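PDB 3QD7: probable DNA endonuclease SmrA from Escherichia coli, which binds DNA and has DNA endonuclease activity, the chain here being the part that carries its Smr domain. Local coordinates for residues G42-L53 with L76-G84; D2-T12 with R61-Q69. All coordinates share one frame; numbering follows the deposited sequence.

Interaction 1. Residues G42-L53 with L76-G84; sequences GKYPQQASLNLL and LRNVLIIHG
Tyr44 holds CG anti to its carbonyl carbon (chi1 -62°), which brings the ring against Asn78 and the start of strand 78-82. Asn78 has CG between its own N and carbonyl carbon (chi1 38°), and this lifts ND2 over one ring face, near the rim. The ring and amide planes are 49° apart. Asn78 ND2 also lies 2.9 Å from Lys43 O. The ring edge meets backbone: Tyr44 CE1 is 3.3 Å from Val79 O. Tyr44 OH hydrogen-bonds to Leu39 O, and the ring stacks on Tyr127. With an alanine in place of the Tyr44 ring, a gap would probably open beside Asn78 and Tyr127, and the Leu39 carbonyl would lose this donor.

Beyond the tyrosine the two chains run parallel as neighbouring strands, 49-51 at the sheet margin and 78-82 inside it. They are the strands of a beta-alpha-beta unit whose crossover is helix 57-73. Four backbone hydrogen bonds join them. Leu80 N gives to Ala48 O (2.8 Å), and Leu50 N gives to Leu80 O (2.8 Å). Ile82 N gives to Leu50 O and Leu52 N to Ile82 O. Ser49, Asn51, Leu80 and Ile82 occupy one face. On the other, Leu50 and Ile81 face the helices. Next to them, the side chains of Leu52 and Ile81 cross at a slant, with Leu52 CD2 3.5 Å from Ile81 CG2. Past the strand ends, Leu53 CD2 rests 3.5 Å from Gly84 CA.

Interaction 2. Residues D2-T12 with R61-Q69; sequences DTLQLDNFLTT and RKMVFSFIQ
Asn8 lies flat over one face of the Phe65 ring, with the amide and ring planes 20° apart. Its CA stands 3.6 Å from the ring centroid in a CH-pi contact. Gln69 CG backs the opposite face from within the helix. Phe65 holds CG anti to its backbone N (chi1 179°), and this carries the ring out from the helix to the loop. Its edge then points at the face of Phe9, a T-shaped pair with centroids 5.4 Å apart.

The Asn8 amide is also well gripped. Its ND2 donates to Arg61 O at 3.1 Å, from above the carbonyl plane. The same ND2 donates almost straight to Gln5 OE1 at 2.7 Å, which fixes the amide's rotation. Asn8 OD1 accepts from Leu10 N, forming an Asx turn. On its other side the amide stacks on the Arg61 guanidinium. Arg61 NH1 reaches Leu10 O at 2.7 Å and makes a weak bond to Asn8 O. Arg61 NE also forms a salt bridge with Glu58.

The outer end of the contact is looser. Gln5 crosses the Lys62 chain at about a right angle, its OE1 3.7 Å from Lys62 CG. Thr3 OG1 and Ser66 OG share a hydrogen bond of 3.1 Å, but Thr3 is exposed and poorly ordered.

At the buried end, Leu10 CD1 meets Val64 CG1 at 4.1 Å. Leu10 and Val64 both touch Trp103 of helix 92-105, and Val64 continues inward to Leu50 of strand 49-51.

How the interactions relate
Both contacts involve the same beta-alpha-beta unit, at different depths. Interaction 1 joins its two strands within the sheet, and nearly half of its touching residues are buried. Interaction 2 is a surface contact, where the N-terminal loop lies on the outer side of the crossover helix. The first relies mainly on regular backbone hydrogen bonds, with aliphatic packing and one tyrosine ring. The second relies mainly on side chains, a stacked amide, a guanidinium and an aromatic pair, and its polar donors reach backbone carbonyls. Helix 57-73 connects them. Phe67 turns away from the loop and packs on Leu50 and Val79, with Phe67 CD2 3.6 Å from Leu50 CB. The helix thus lies between loop and sheet.

Interaction 1. Residues G42-L53 with L76-G84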
loop_
_atom_site.group_PDB
_atom_site.type_symbol
_atom_site.label_atom_id
_atom_site.label_comp_id
_atom_site.label_asym_id
_atom_site.label_seq_id
_atom_site.Cartn_x
_atom_site.Cartn_y
_atom_site.Cartn_z
ATOM N N GLY A 42 -7.104 -13.437 -1.872
ATOM C CA GLY A 42 -6.059 -13.296 -2.874
ATOM C C GLY A 42 -4.814 -14.123 -2.554
ATOM O O GLY A 42 -4.610 -14.578 -1.424
ATOM N N LYS A 43 -3.992 -14.329 -3.570
ATOM C CA LYS A 43 -2.754 -15.059 -3.444
ATOM C C LYS A 43 -1.650 -14.020 -3.287
ATOM O O LYS A 43 -1.555 -13.106 -4.105
ATOM C CB LYS A 43 -2.541 -15.868 -4.726
ATOM C CG LYS A 43 -1.801 -17.173 -4.550
ATOM C CD LYS A 43 -1.391 -17.741 -5.904
ATOM C CE LYS A 43 -0.178 -18.663 -5.750
ATOM N NZ LYS A 43 0.719 -18.560 -6.951
ATOM N N TYR A 44 -0.829 -14.129 -2.241
ATOM C CA TYR A 44 0.276 -13.173 -2.071
ATOM C C TYR A 44 1.662 -13.804 -2.029
ATOM O O TYR A 44 2.280 -13.853 -0.971
ATOM C CB TYR A 44 0.072 -12.291 -0.845
ATOM C CG TYR A 44 -1.166 -11.442 -0.931
ATOM C CD1 TYR A 44 -1.107 -10.122 -1.398
ATOM C CD2 TYR A 44 -2.406 -11.961 -0.547
ATOM C CE1 TYR A 44 -2.249 -9.333 -1.459
ATOM C CE2 TYR A 44 -3.548 -11.193 -0.613
ATOM C CZ TYR A 44 -3.458 -9.894 -1.072
ATOM O OH TYR A 44 -4.603 -9.172 -1.124
ATOM N N PRO A 45 2.164 -14.261 -3.193
ATOM C CA PRO A 45 3.512 -14.809 -3.251
ATOM C C PRO A 45 4.568 -13.729 -2.958
ATOM O O PRO A 45 4.245 -12.532 -2.885
ATOM C CB PRO A 45 3.620 -15.307 -4.698
ATOM C CG PRO A 45 2.679 -14.463 -5.472
ATOM C CD PRO A 45 1.551 -14.140 -4.533
ATOM N N GLN A 46 5.820 -14.139 -2.794
ATOM C CA GLN A 46 6.863 -13.189 -2.422
ATOM C C GLN A 46 7.034 -12.018 -3.398
ATOM O O GLN A 46 7.314 -10.902 -2.976
ATOM C CB GLN A 46 8.192 -13.903 -2.246
ATOM C CG GLN A 46 9.300 -13.003 -1.727
ATOM C CD GLN A 46 10.642 -13.682 -1.843
ATOM O OE1 GLN A 46 10.716 -14.896 -2.065
ATOM N NE2 GLN A 46 11.713 -12.911 -1.703
ATOM N N GLN A 47 6.881 -12.269 -4.692
ATOM C CA GLN A 47 7.149 -11.238 -5.672
ATOM C C GLN A 47 6.009 -10.213 -5.757
ATOM O O GLN A 47 6.123 -9.183 -6.429
ATOM C CB GLN A 47 7.506 -11.849 -7.050
ATOM C CG GLN A 47 6.373 -12.514 -7.818
ATOM C CD GLN A 47 6.090 -13.968 -7.389
ATOM O OE1 GLN A 47 5.054 -14.525 -7.757
ATOM N NE2 GLN A 47 7.009 -14.584 -6.613
ATOM N N ALA A 48 4.914 -10.510 -5.068
ATOM C CA ALA A 48 3.744 -9.619 -5.015
ATOM C C ALA A 48 3.799 -8.837 -3.751
ATOM O O ALA A 48 2.797 -8.285 -3.346
ATOM C CB ALA A 48 2.462 -10.421 -5.032
ATOM N N SER A 49 4.950 -8.809 -3.083
ATOM C CA SER A 49 5.025 -8.089 -1.828
ATOM C C SER A 49 6.192 -7.104 -1.795
ATOM O O SER A 49 7.187 -7.299 -2.466
ATOM C CB SER A 49 5.037 -9.064 -0.641
ATOM O OG SER A 49 6.308 -9.644 -0.461
ATOM N N LEU A 50 6.015 -6.008 -1.066
ATOM C CA LEU A 50 6.984 -4.944 -1.014
ATOM C C LEU A 50 7.368 -4.690 0.441
ATOM O O LEU A 50 6.531 -4.304 1.247
ATOM C CB LEU A 50 6.395 -3.675 -1.653
ATOM C CG LEU A 50 7.245 -2.410 -1.572
ATOM C CD1 LEU A 50 8.488 -2.543 -2.486
ATOM C CD2 LEU A 50 6.434 -1.168 -1.925
ATOM N N ASN A 51 8.643 -4.872 0.759
ATOM C CA ASN A 51 9.158 -4.709 2.109
ATOM C C ASN A 51 9.824 -3.341 2.379
ATOM O O ASN A 51 10.936 -3.059 1.902
ATOM C CB ASN A 51 10.088 -5.908 2.418
ATOM C CG ASN A 51 10.741 -5.833 3.788
ATOM O OD1 ASN A 51 11.549 -6.691 4.134
ATOM N ND2 ASN A 51 10.406 -4.838 4.561
ATOM N N LEU A 52 9.138 -2.502 3.168
ATOM C CA LEU A 52 9.536 -1.109 3.435
ATOM C C LEU A 52 10.147 -0.913 4.819
ATOM O O LEU A 52 10.391 0.233 5.253
ATOM C CB LEU A 52 8.299 -0.226 3.382
ATOM C CG LEU A 52 7.910 0.538 2.121
ATOM C CD1 LEU A 52 8.455 -0.092 0.886
ATOM C CD2 LEU A 52 6.395 0.757 2.056
ATOM N N LEU A 53 10.355 -2.019 5.530
ATOM C CA LEU A 53 10.889 -1.949 6.890
ATOM C C LEU A 53 12.226 -1.230 6.897
ATOM O O LEU A 53 13.097 -1.502 6.049
ATOM C CB LEU A 53 11.015 -3.335 7.522
ATOM C CG LEU A 53 9.701 -4.086 7.655
ATOM C CD1 LEU A 53 10.008 -5.538 7.989
ATOM C CD2 LEU A 53 8.788 -3.483 8.732
ATOM N N LEU A 76 -0.313 -8.104 -12.051
ATOM C CA LEU A 76 -0.669 -8.492 -10.666
ATOM C C LEU A 76 -1.978 -7.838 -10.254
ATOM O O LEU A 76 -2.168 -6.648 -10.463
ATOM C CB LEU A 76 0.438 -8.115 -9.674
ATOM C CG LEU A 76 1.633 -9.065 -9.493
ATOM C CD1 LEU A 76 2.338 -9.352 -10.782
ATOM C CD2 LEU A 76 2.626 -8.514 -8.499
ATOM N N ARG A 77 -2.868 -8.619 -9.663
ATOM C CA ARG A 77 -4.195 -8.154 -9.295
ATOM C C ARG A 77 -4.265 -7.768 -7.825
ATOM O O ARG A 77 -5.168 -7.063 -7.406
ATOM C CB ARG A 77 -5.235 -9.208 -9.645
ATOM C CG ARG A 77 -5.337 -9.430 -11.151
ATOM C CD ARG A 77 -6.243 -10.588 -11.468
ATOM N NE ARG A 77 -7.636 -10.231 -11.248
ATOM C CZ ARG A 77 -8.600 -11.117 -11.031
ATOM N NH1 ARG A 77 -9.848 -10.705 -10.871
ATOM N NH2 ARG A 77 -8.316 -12.419 -10.973
ATOM N N ASN A 78 -3.296 -8.234 -7.056
ATOM C CA ASN A 78 -3.163 -7.827 -5.665
ATOM C C ASN A 78 -1.741 -7.912 -5.183
ATOM O O ASN A 78 -0.976 -8.760 -5.614
ATOM C CB ASN A 78 -4.107 -8.593 -4.744
ATOM C CG ASN A 78 -4.248 -10.035 -5.136
ATOM O OD1 ASN A 78 -5.221 -10.415 -5.798
ATOM N ND2 ASN A 78 -3.272 -10.854 -4.742
ATOM N N VAL A 79 -1.390 -6.980 -4.307
ATOM C CA VAL A 79 -0.049 -6.922 -3.767
ATOM C C VAL A 79 -0.127 -6.650 -2.289
ATOM O O VAL A 79 -1.166 -6.193 -1.781
ATOM C CB VAL A 79 0.841 -5.888 -4.491
ATOM C CG1 VAL A 79 1.006 -6.297 -5.929
ATOM C CG2 VAL A 79 0.241 -4.450 -4.407
ATOM N N LEU A 80 0.963 -6.987 -1.612
ATOM C CA LEU A 80 1.124 -6.779 -0.190
ATOM C C LEU A 80 2.172 -5.712 0.067
ATOM O O LEU A 80 3.298 -5.797 -0.434
ATOM C CB LEU A 80 1.586 -8.097 0.475
ATOM C CG LEU A 80 1.841 -8.068 1.988
ATOM C CD1 LEU A 80 0.524 -7.809 2.719
ATOM C CD2 LEU A 80 2.404 -9.409 2.393
ATOM N N ILE A 81 1.838 -4.709 0.873
ATOM C CA ILE A 81 2.865 -3.764 1.281
ATOM C C ILE A 81 3.130 -3.844 2.780
ATOM O O ILE A 81 2.215 -3.705 3.582
ATOM C CB ILE A 81 2.529 -2.309 0.863
ATOM C CG1 ILE A 81 2.219 -2.210 -0.646
ATOM C CG2 ILE A 81 3.682 -1.364 1.262
ATOM C CD1 ILE A 81 1.739 -0.825 -1.028
ATOM N N ILE A 82 4.403 -4.018 3.133
ATOM C CA ILE A 82 4.839 -4.187 4.508
ATOM C C ILE A 82 5.483 -2.912 5.025
ATOM O O ILE A 82 6.617 -2.562 4.646
ATOM C CB ILE A 82 5.868 -5.354 4.638
ATOM C CG1 ILE A 82 5.374 -6.584 3.842
ATOM C CG2 ILE A 82 6.132 -5.690 6.131
ATOM C CD1 ILE A 82 6.453 -7.599 3.444
ATOM N N HIS A 83 4.762 -2.208 5.886
ATOM C CA HIS A 83 5.276 -0.956 6.469
ATOM C C HIS A 83 5.792 -1.112 7.903
ATOM O O HIS A 83 6.641 -0.338 8.335
ATOM C CB HIS A 83 4.208 0.125 6.414
ATOM C CG HIS A 83 2.890 -0.325 6.944
ATOM N ND1 HIS A 83 1.803 -0.548 6.131
ATOM C CD2 HIS A 83 2.493 -0.618 8.203
ATOM C CE1 HIS A 83 0.788 -0.952 6.868
ATOM N NE2 HIS A 83 1.187 -1.017 8.127
ATOM N N GLY A 84 5.280 -2.106 8.633
ATOM C CA GLY A 84 5.693 -2.327 10.013
ATOM C C GLY A 84 4.682 -1.804 11.019
ATOM O O GLY A 84 3.761 -1.077 10.660
HETATM O O HOH W 1 -4.869 -13.515 -6.684
#

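Interaction 2. Residues D2-T12 with R61-Q69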
loop_
_atom_site.group_PDB
_atom_site.type_symbol
_atom_site.label_atom_id
_atom_site.label_comp_id
_atom_site.label_asym_id
_atom_site.label_seq_id
_atom_site.Cartn_x
_atom_site.Cartn_y
_atom_site.Cartn_z
ATOM N N ASP A 2 7.654 4.129 -17.797
ATOM C CA ASP A 2 8.693 4.916 -17.097
ATOM C C ASP A 2 8.536 4.809 -15.582
ATOM O O ASP A 2 7.605 5.380 -14.976
ATOM C CB ASP A 2 8.632 6.363 -17.553
ATOM C CG ASP A 2 8.259 6.482 -19.010
ATOM O OD1 ASP A 2 9.098 6.944 -19.824
ATOM O OD2 ASP A 2 7.119 6.085 -19.338
ATOM N N THR A 3 9.423 4.012 -14.986
ATOM C CA THR A 3 9.691 4.095 -13.560
ATOM C C THR A 3 10.891 5.042 -13.367
ATOM O O THR A 3 11.750 4.837 -12.493
ATOM C CB THR A 3 9.885 2.705 -12.885
ATOM O OG1 THR A 3 10.381 2.896 -11.553
ATOM C CG2 THR A 3 10.855 1.807 -13.672
ATOM N N LEU A 4 10.944 6.067 -14.227
ATOM C CA LEU A 4 11.769 7.238 -13.972
ATOM C C LEU A 4 11.115 8.038 -12.869
ATOM O O LEU A 4 9.902 8.247 -12.853
ATOM C CB LEU A 4 11.946 8.094 -15.222
ATOM C CG LEU A 4 12.921 7.598 -16.304
ATOM C CD1 LEU A 4 13.334 8.767 -17.185
ATOM C CD2 LEU A 4 14.164 6.880 -15.728
ATOM N N GLN A 5 11.945 8.484 -11.944
ATOM C CA GLN A 5 11.476 9.204 -10.794
ATOM C C GLN A 5 10.984 10.611 -11.117
ATOM O O GLN A 5 10.236 11.195 -10.332
ATOM C CB GLN A 5 12.534 9.161 -9.686
ATOM C CG GLN A 5 12.782 7.698 -9.186
ATOM C CD GLN A 5 11.552 7.081 -8.504
ATOM O OE1 GLN A 5 10.725 7.798 -7.918
ATOM N NE2 GLN A 5 11.440 5.747 -8.561
ATOM N N LEU A 6 11.341 11.150 -12.283
ATOM C CA LEU A 6 10.701 12.407 -12.692
ATOM C C LEU A 6 9.191 12.263 -12.927
ATOM O O LEU A 6 8.467 13.257 -12.878
ATOM C CB LEU A 6 11.426 13.114 -13.844
ATOM C CG LEU A 6 11.894 12.416 -15.111
ATOM C CD1 LEU A 6 10.800 12.303 -16.134
ATOM C CD2 LEU A 6 13.047 13.227 -15.669
ATOM N N ASP A 7 8.722 11.026 -13.132
ATOM C CA ASP A 7 7.278 10.701 -13.282
ATOM C C ASP A 7 6.546 10.359 -11.972
ATOM O O ASP A 7 5.332 10.133 -11.980
ATOM C CB ASP A 7 7.097 9.523 -14.236
ATOM C CG ASP A 7 7.599 9.823 -15.630
ATOM O OD1 ASP A 7 7.270 10.898 -16.177
ATOM O OD2 ASP A 7 8.317 8.976 -16.176
ATOM N N ASN A 8 7.292 10.317 -10.869
ATOM C CA ASN A 8 6.767 9.960 -9.553
ATOM C C ASN A 8 5.838 11.024 -9.010
ATOM O O ASN A 8 6.271 12.005 -8.410
ATOM C CB ASN A 8 7.907 9.669 -8.552
ATOM C CG ASN A 8 7.415 8.920 -7.303
ATOM O OD1 ASN A 8 6.281 9.114 -6.865
ATOM N ND2 ASN A 8 8.271 8.061 -6.735
ATOM N N PHE A 9 4.545 10.794 -9.201
ATOM C CA PHE A 9 3.503 11.739 -8.799
ATOM C C PHE A 9 3.068 11.627 -7.340
ATOM O O PHE A 9 2.222 12.402 -6.881
ATOM C CB PHE A 9 2.274 11.608 -9.724
ATOM C CG PHE A 9 1.799 10.190 -9.921
ATOM C CD1 PHE A 9 1.967 9.570 -11.156
ATOM C CD2 PHE A 9 1.161 9.480 -8.872
ATOM C CE1 PHE A 9 1.530 8.251 -11.360
ATOM C CE2 PHE A 9 0.710 8.162 -9.062
ATOM C CZ PHE A 9 0.912 7.539 -10.315
ATOM N N LEU A 10 3.624 10.674 -6.607
ATOM C CA LEU A 10 3.306 10.530 -5.175
ATOM C C LEU A 10 3.672 11.802 -4.382
ATOM O O LEU A 10 4.774 12.347 -4.529
ATOM C CB LEU A 10 4.004 9.290 -4.598
ATOM C CG LEU A 10 3.676 7.967 -5.326
ATOM C CD1 LEU A 10 4.172 6.786 -4.567
ATOM C CD2 LEU A 10 2.168 7.810 -5.544
ATOM N N THR A 11 2.752 12.265 -3.539
ATOM C CA THR A 11 2.901 13.577 -2.906
ATOM C C THR A 11 3.265 13.436 -1.434
ATOM O O THR A 11 2.922 12.442 -0.785
ATOM C CB THR A 11 1.607 14.468 -3.036
ATOM O OG1 THR A 11 0.526 13.855 -2.331
ATOM C CG2 THR A 11 1.213 14.718 -4.518
ATOM N N THR A 12 3.972 14.429 -0.919
ATOM C CA THR A 12 4.282 14.486 0.495
ATOM C C THR A 12 3.697 15.784 1.019
ATOM O O THR A 12 3.123 16.567 0.261
ATOM C CB THR A 12 5.802 14.454 0.761
ATOM O OG1 THR A 12 6.411 15.580 0.134
ATOM C CG2 THR A 12 6.433 13.198 0.206
ATOM N N ARG A 61 8.858 6.260 -0.870
ATOM C CA ARG A 61 8.118 6.879 -1.974
ATOM C C ARG A 61 8.591 6.418 -3.372
ATOM O O ARG A 61 7.778 6.224 -4.289
ATOM C CB ARG A 61 8.167 8.401 -1.869
ATOM C CG ARG A 61 7.166 9.115 -2.775
ATOM C CD ARG A 61 7.293 10.638 -2.679
ATOM N NE ARG A 61 8.484 11.042 -3.392
ATOM C CZ ARG A 61 8.484 11.512 -4.633
ATOM N NH1 ARG A 61 7.335 11.705 -5.277
ATOM N NH2 ARG A 61 9.634 11.799 -5.222
ATOM N N LYS A 62 9.901 6.239 -3.515
ATOM C CA LYS A 62 10.483 5.710 -4.756
ATOM C C LYS A 62 10.162 4.216 -4.962
ATOM O O LYS A 62 9.832 3.801 -6.063
ATOM C CB LYS A 62 12.005 5.964 -4.785
ATOM C CG LYS A 62 12.392 7.454 -4.665
ATOM C CD LYS A 62 13.852 7.757 -5.106
ATOM C CE LYS A 62 14.871 7.153 -4.159
ATOM N NZ LYS A 62 16.147 7.920 -4.158
ATOM N N MET A 63 10.246 3.425 -3.896
ATOM C CA MET A 63 9.962 1.982 -3.957
ATOM C C MET A 63 8.483 1.672 -4.251
ATOM O O MET A 63 8.165 0.828 -5.068
ATOM C CB MET A 63 10.380 1.312 -2.635
ATOM C CG MET A 63 11.887 1.333 -2.380
ATOM S SD MET A 63 12.303 0.918 -0.671
ATOM C CE MET A 63 12.233 -0.869 -0.754
ATOM N N VAL A 64 7.580 2.372 -3.584
ATOM C CA VAL A 64 6.142 2.140 -3.780
ATOM C C VAL A 64 5.758 2.464 -5.234
ATOM O O VAL A 64 5.058 1.704 -5.900
ATOM C CB VAL A 64 5.302 2.985 -2.733
ATOM C CG1 VAL A 64 3.808 3.018 -3.075
ATOM C CG2 VAL A 64 5.547 2.458 -1.299
ATOM N N PHE A 65 6.234 3.604 -5.711
ATOM C CA PHE A 65 5.958 4.026 -7.065
ATOM C C PHE A 65 6.482 2.997 -8.046
ATOM O O PHE A 65 5.742 2.502 -8.897
ATOM C CB PHE A 65 6.585 5.387 -7.324
ATOM C CG PHE A 65 6.370 5.894 -8.707
ATOM C CD1 PHE A 65 7.435 5.963 -9.607
ATOM C CD2 PHE A 65 5.111 6.327 -9.111
ATOM C CE1 PHE A 65 7.248 6.461 -10.898
ATOM C CE2 PHE A 65 4.917 6.832 -10.408
ATOM C CZ PHE A 65 5.987 6.885 -11.296
ATOM N N SER A 66 7.756 2.654 -7.906
ATOM C CA SER A 66 8.383 1.683 -8.788
ATOM C C SER A 66 7.728 0.288 -8.687
ATOM O O SER A 66 7.514 -0.392 -9.693
ATOM C CB SER A 66 9.878 1.617 -8.444
ATOM O OG SER A 66 10.546 0.772 -9.353
ATOM N N PHE A 67 7.408 -0.133 -7.461
ATOM C CA PHE A 67 6.799 -1.452 -7.225
ATOM C C PHE A 67 5.403 -1.526 -7.844
ATOM O O PHE A 67 5.057 -2.493 -8.520
ATOM C CB PHE A 67 6.732 -1.738 -5.713
ATOM C CG PHE A 67 5.993 -3.007 -5.359
ATOM C CD1 PHE A 67 6.589 -4.268 -5.558
ATOM C CD2 PHE A 67 4.705 -2.941 -4.795
ATOM C CE1 PHE A 67 5.907 -5.454 -5.202
ATOM C CE2 PHE A 67 4.026 -4.121 -4.434
ATOM C CZ PHE A 67 4.627 -5.379 -4.643
ATOM N N ILE A 68 4.588 -0.508 -7.615
ATOM C CA ILE A 68 3.247 -0.534 -8.199
ATOM C C ILE A 68 3.279 -0.500 -9.743
ATOM O O ILE A 68 2.552 -1.261 -10.406
ATOM C CB ILE A 68 2.349 0.595 -7.629
ATOM C CG1 ILE A 68 2.189 0.416 -6.114
ATOM C CG2 ILE A 68 0.950 0.592 -8.359
ATOM C CD1 ILE A 68 1.390 -0.817 -5.714
ATOM N N GLN A 69 4.136 0.343 -10.316
ATOM C CA GLN A 69 4.380 0.305 -11.771
ATOM C C GLN A 69 4.776 -1.095 -12.269
ATOM O O GLN A 69 4.263 -1.552 -13.286
ATOM C CB GLN A 69 5.465 1.305 -12.194
ATOM C CG GLN A 69 5.155 2.801 -11.907
ATOM C CD GLN A 69 3.914 3.349 -12.632
ATOM O OE1 GLN A 69 3.321 4.352 -12.204
ATOM N NE2 GLN A 69 3.533 2.718 -13.723
#